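Local atomic coordinates of N-acetylmuramoyl-L-alanine amidase (PDB entry 7AGM), a protein that probably cleaves the amide bond between N-acetylmuramic acid and L-alanine in peptidoglycan, using a bound zinc ion. Residues Ser166-Ala169 with Gly170-Leu173; Asp206-Val209 with Arg210-Gly214. One frame throughout, in Å; residues are numbered along the deposited sequence.

Contact 1: residues Ser166-Ala169 with Gly170-Leu173; sequences SDIA and GLNL
The side-chain amide of Asn-172 reaches back from the helix to the loop before it, where ND2 donates to Ser-166 O at 2.9 Å. That oxygen lies close to the amide plane, whereas the donor stands above the carbonyl plane of Ser-166, 47° out of it. With chi1 at -65°, CG sits beside the backbone N and the amide faces the loop. A water joins the other half: it accepts from Ile-168 N and lies 2.8 Å from Asn-172 OD1, to which it probably donates. Asparagine suits the place because one flat group can donate and accept at once.

Ile-168 is the N-cap residue of helix 169-173, which follows strand 162-165, an edge strand of the mixed sheet. Ile-168 O opens the helical bonding by accepting from Asn-172 N at 2.9 Å, and Ala-169 O takes Leu-173 N. Beside this turn Ile-168 and Leu-171 lie alongside each other, pointing the same way, with CB of Ile-168 3.9 Å from CD1 of Leu-171; both also pack on Leu-121 and Leu-180 of the sheet. Farther out, Thr-31 O and Arg-33 NH2 bind Asn-172 ND2 and OD1 respectively, and Arg-165 forms a salt bridge with Asp-167.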
loop_
_atom_site.group_PDB
_atom_site.type_symbol
_atom_site.label_atom_id
_atom_site.label_comp_id
_atom_site.label_asym_id
_atom_site.label_seq_id
_atom_site.Cartn_x
_atom_site.Cartn_y
_atom_site.Cartn_z
ATOM N N SER A 166 9.839 -8.025 7.525
ATOM C CA SER A 166 9.687 -7.873 8.967
ATOM C C SER A 166 9.888 -6.443 9.449
ATOM O O SER A 166 9.687 -6.172 10.641
ATOM C CB SER A 166 10.647 -8.808 9.721
ATOM O OG SER A 166 12.002 -8.432 9.536
ATOM N N ASP A 167 10.262 -5.516 8.566
ATOM C CA ASP A 167 10.704 -4.191 8.975
ATOM C C ASP A 167 9.672 -3.090 8.753
ATOM O O ASP A 167 9.998 -1.922 8.975
ATOM C CB ASP A 167 12.007 -3.817 8.256
ATOM C CG ASP A 167 11.863 -3.808 6.739
ATOM O OD1 ASP A 167 11.253 -4.740 6.181
ATOM O OD2 ASP A 167 12.371 -2.866 6.091
ATOM N N ILE A 168 8.446 -3.417 8.336
ATOM C CA ILE A 168 7.419 -2.413 8.048
ATOM C C ILE A 168 6.485 -2.334 9.253
ATOM O O ILE A 168 5.724 -3.272 9.520
ATOM C CB ILE A 168 6.627 -2.744 6.773
ATOM C CG1 ILE A 168 7.550 -2.977 5.567
ATOM C CG2 ILE A 168 5.588 -1.635 6.489
ATOM C CD1 ILE A 168 8.477 -1.824 5.260
ATOM N N ALA A 169 6.512 -1.200 9.965
ATOM C CA ALA A 169 5.702 -1.055 11.175
ATOM C C ALA A 169 4.213 -1.237 10.892
ATOM O O ALA A 169 3.499 -1.883 11.669
ATOM C CB ALA A 169 5.973 0.302 11.831
ATOM N N GLY A 170 3.717 -0.672 9.789
ATOM C CA GLY A 170 2.296 -0.785 9.499
ATOM C C GLY A 170 1.841 -2.216 9.282
ATOM O O GLY A 170 0.721 -2.580 9.653
ATOM N N LEU A 171 2.699 -3.048 8.684
ATOM C CA LEU A 171 2.405 -4.470 8.525
ATOM C C LEU A 171 2.577 -5.228 9.836
ATOM O O LEU A 171 1.716 -6.037 10.209
ATOM C CB LEU A 171 3.306 -5.062 7.439
ATOM C CG LEU A 171 2.995 -4.583 6.011
ATOM C CD1 LEU A 171 4.049 -5.113 5.054
ATOM C CD2 LEU A 171 1.609 -4.990 5.543
ATOM N N ASN A 172 3.658 -4.956 10.569
ATOM C CA ASN A 172 3.894 -5.676 11.821
ATOM C C ASN A 172 2.757 -5.453 12.807
ATOM O O ASN A 172 2.397 -6.355 13.572
ATOM C CB ASN A 172 5.188 -5.194 12.470
ATOM C CG ASN A 172 6.416 -5.505 11.656
ATOM O OD1 ASN A 172 6.414 -6.400 10.812
ATOM N ND2 ASN A 172 7.496 -4.789 11.937
ATOM N N LEU A 173 2.203 -4.248 12.830
ATOM C CA LEU A 173 1.248 -3.888 13.868
ATOM C C LEU A 173 -0.197 -4.191 13.493
ATOM O O LEU A 173 -1.074 -4.105 14.363
ATOM C CB LEU A 173 1.406 -2.407 14.239
ATOM C CG LEU A 173 2.727 -2.019 14.916
ATOM C CD1 LEU A 173 2.958 -0.510 14.885
ATOM C CD2 LEU A 173 2.759 -2.545 16.351
HETATM O O HOH W 1 6.905 -5.868 8.061
#

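Contact 2: residues Asp206-Val209 with Arg210-Gly214; sequences DAIV and RGIAG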
loop_
_atom_site.group_PDB
_atom_site.type_symbol
_atom_site.label_atom_id
_atom_site.label_comp_id
_atom_site.label_asym_id
_atom_site.label_seq_id
_atom_site.Cartn_x
_atom_site.Cartn_y
_atom_site.Cartn_z
ATOM N N ASP A 206 -6.921 0.486 -10.892
ATOM C CA ASP A 206 -7.819 -0.563 -11.370
ATOM C C ASP A 206 -7.302 -1.939 -10.973
ATOM O O ASP A 206 -8.081 -2.814 -10.583
ATOM C CB ASP A 206 -7.957 -0.492 -12.893
ATOM C CG ASP A 206 -8.757 0.703 -13.366
ATOM O OD1 ASP A 206 -9.477 1.324 -12.561
ATOM O OD2 ASP A 206 -8.672 1.008 -14.571
ATOM N N ALA A 207 -5.988 -2.148 -11.078
ATOM C CA ALA A 207 -5.406 -3.437 -10.711
ATOM C C ALA A 207 -5.494 -3.671 -9.208
ATOM O O ALA A 207 -5.809 -4.782 -8.759
ATOM C CB ALA A 207 -3.949 -3.479 -11.174
ATOM N N ILE A 208 -5.209 -2.637 -8.415
ATOM C CA ILE A 208 -5.320 -2.766 -6.965
ATOM C C ILE A 208 -6.756 -3.091 -6.559
ATOM O O ILE A 208 -6.993 -3.948 -5.697
ATOM C CB ILE A 208 -4.769 -1.503 -6.274
ATOM C CG1 ILE A 208 -3.260 -1.392 -6.541
ATOM C CG2 ILE A 208 -5.115 -1.515 -4.771
ATOM C CD1 ILE A 208 -2.642 -0.070 -6.084
ATOM N N VAL A 209 -7.735 -2.432 -7.191
ATOM C CA VAL A 209 -9.141 -2.704 -6.893
ATOM C C VAL A 209 -9.497 -4.156 -7.193
ATOM O O VAL A 209 -10.205 -4.806 -6.412
ATOM C CB VAL A 209 -10.053 -1.714 -7.646
ATOM C CG1 VAL A 209 -11.503 -2.150 -7.556
ATOM C CG2 VAL A 209 -9.890 -0.311 -7.082
ATOM N N ARG A 210 -9.006 -4.697 -8.312
ATOM C CA ARG A 210 -9.260 -6.107 -8.611
ATOM C C ARG A 210 -8.679 -7.008 -7.529
ATOM O O ARG A 210 -9.308 -7.995 -7.127
ATOM C CB ARG A 210 -8.682 -6.477 -9.977
ATOM C CG ARG A 210 -9.430 -5.870 -11.152
ATOM C CD ARG A 210 -8.734 -6.172 -12.473
ATOM N NE ARG A 210 -8.755 -7.596 -12.792
ATOM C CZ ARG A 210 -8.137 -8.143 -13.836
ATOM N NH1 ARG A 210 -7.438 -7.386 -14.672
ATOM N NH2 ARG A 210 -8.216 -9.452 -14.044
ATOM N N GLY A 211 -7.476 -6.687 -7.050
ATOM C CA GLY A 211 -6.907 -7.436 -5.935
ATOM C C GLY A 211 -7.759 -7.362 -4.679
ATOM O O GLY A 211 -7.985 -8.372 -4.003
ATOM N N ILE A 212 -8.217 -6.157 -4.330
ATOM C CA ILE A 212 -9.042 -5.979 -3.135
ATOM C C ILE A 212 -10.356 -6.732 -3.274
ATOM O O ILE A 212 -10.756 -7.485 -2.375
ATOM C CB ILE A 212 -9.273 -4.482 -2.850
ATOM C CG1 ILE A 212 -7.941 -3.802 -2.536
ATOM C CG2 ILE A 212 -10.290 -4.308 -1.712
ATOM C CD1 ILE A 212 -8.070 -2.282 -2.364
ATOM N N ALA A 213 -11.050 -6.537 -4.401
ATOM C CA ALA A 213 -12.349 -7.173 -4.599
ATOM C C ALA A 213 -12.223 -8.690 -4.625
ATOM O O ALA A 213 -13.070 -9.400 -4.062
ATOM C CB ALA A 213 -12.992 -6.663 -5.888
ATOM N N GLY A 214 -11.170 -9.206 -5.265
ATOM C CA GLY A 214 -10.965 -10.644 -5.294
ATOM C C GLY A 214 -10.731 -11.219 -3.911
ATOM O O GLY A 214 -11.273 -12.276 -3.565
#
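Between Asp-206 and Gly-214 the chain makes regular alpha-helical turns, with Arg-210 N, Gly-211 N, Ile-212 N and Ala-213 N donating in succession to the carbonyl oxygens of Asp-206, Ala-207, Ile-208 and Val-209, the last of these bonds, Ala-213 N to Val-209 O, measuring 2.8 Å.

Ile-208 and Ile-212, four residues apart, follow one another on the same face, and their side chains cross obliquely. CG2 of Ile-208 lies 3.9 Å from CD1 of Ile-212. In Ile-212 chi1 is -64°, which places CG1 beside the backbone N and 3.3 Å from Ile-208 O, while the extended second torsion carries CD1 onward to the neighbouring methyl. Isoleucine fits here: the longer branch of Ile-212 lies over the carbonyl of the preceding turn, while the methyls of both residues face the interior.

That face belongs to the long helix 198-219, which packs against the mixed sheet at the centre of this amidase fold. Both isoleucines touch strand 102-109, Ile-208 on Ile-106 and Ile-212 on Val-104, and both meet Met-142 of helix 134-148. Helix 52-69 also contributes, with Val-63 against Ile-208 and Val-209 and with Leu-67 against Ile-212.

The small residues Ala-207 and Ala-213 are buried as well, Ala-207 against Leu-146 and Ile-151 and Ala-213 against Pro-3.

Toward solvent the chemistry turns polar. Arg-210 lays its aliphatic stem along the previous turn, CG 3.4 Å from Asp-206 O, before a bend at chi3 (66°) directs the guanidinium away from this backbone; the Arg-210 side chain also touches Ser-149, a place where a long chain with a charged end suits the boundary. The carboxylate of Asp-206 instead finds Gln-202, one turn earlier in the same helix, whose NE2 is hydrogen-bonded to OD1.

Overall arrangement
Contacts 1 and 2 lie on opposite sides of the chain's centre, their own centres 22 Å apart and their nearest atoms about 13 Å apart. Both stand against the same mixed sheet but meet different strands: 166-173 packs on 119-123 and 178-185, whereas 206-214 packs on 102-109, the strand that carries the zinc ligand His-107. Contact 1 is partly buried and joins a loop to the start of a short helix, so side-chain amide and water bonds supplement its backbone ones. Contact 2 is largely buried mid-helix, where the bonds between the segments are all backbone ones and the side chains pack mainly through hydrocarbon. The side chain of Ile-168 lies about 8 Å from the zinc ion, and that of Ile-208 about 12 Å.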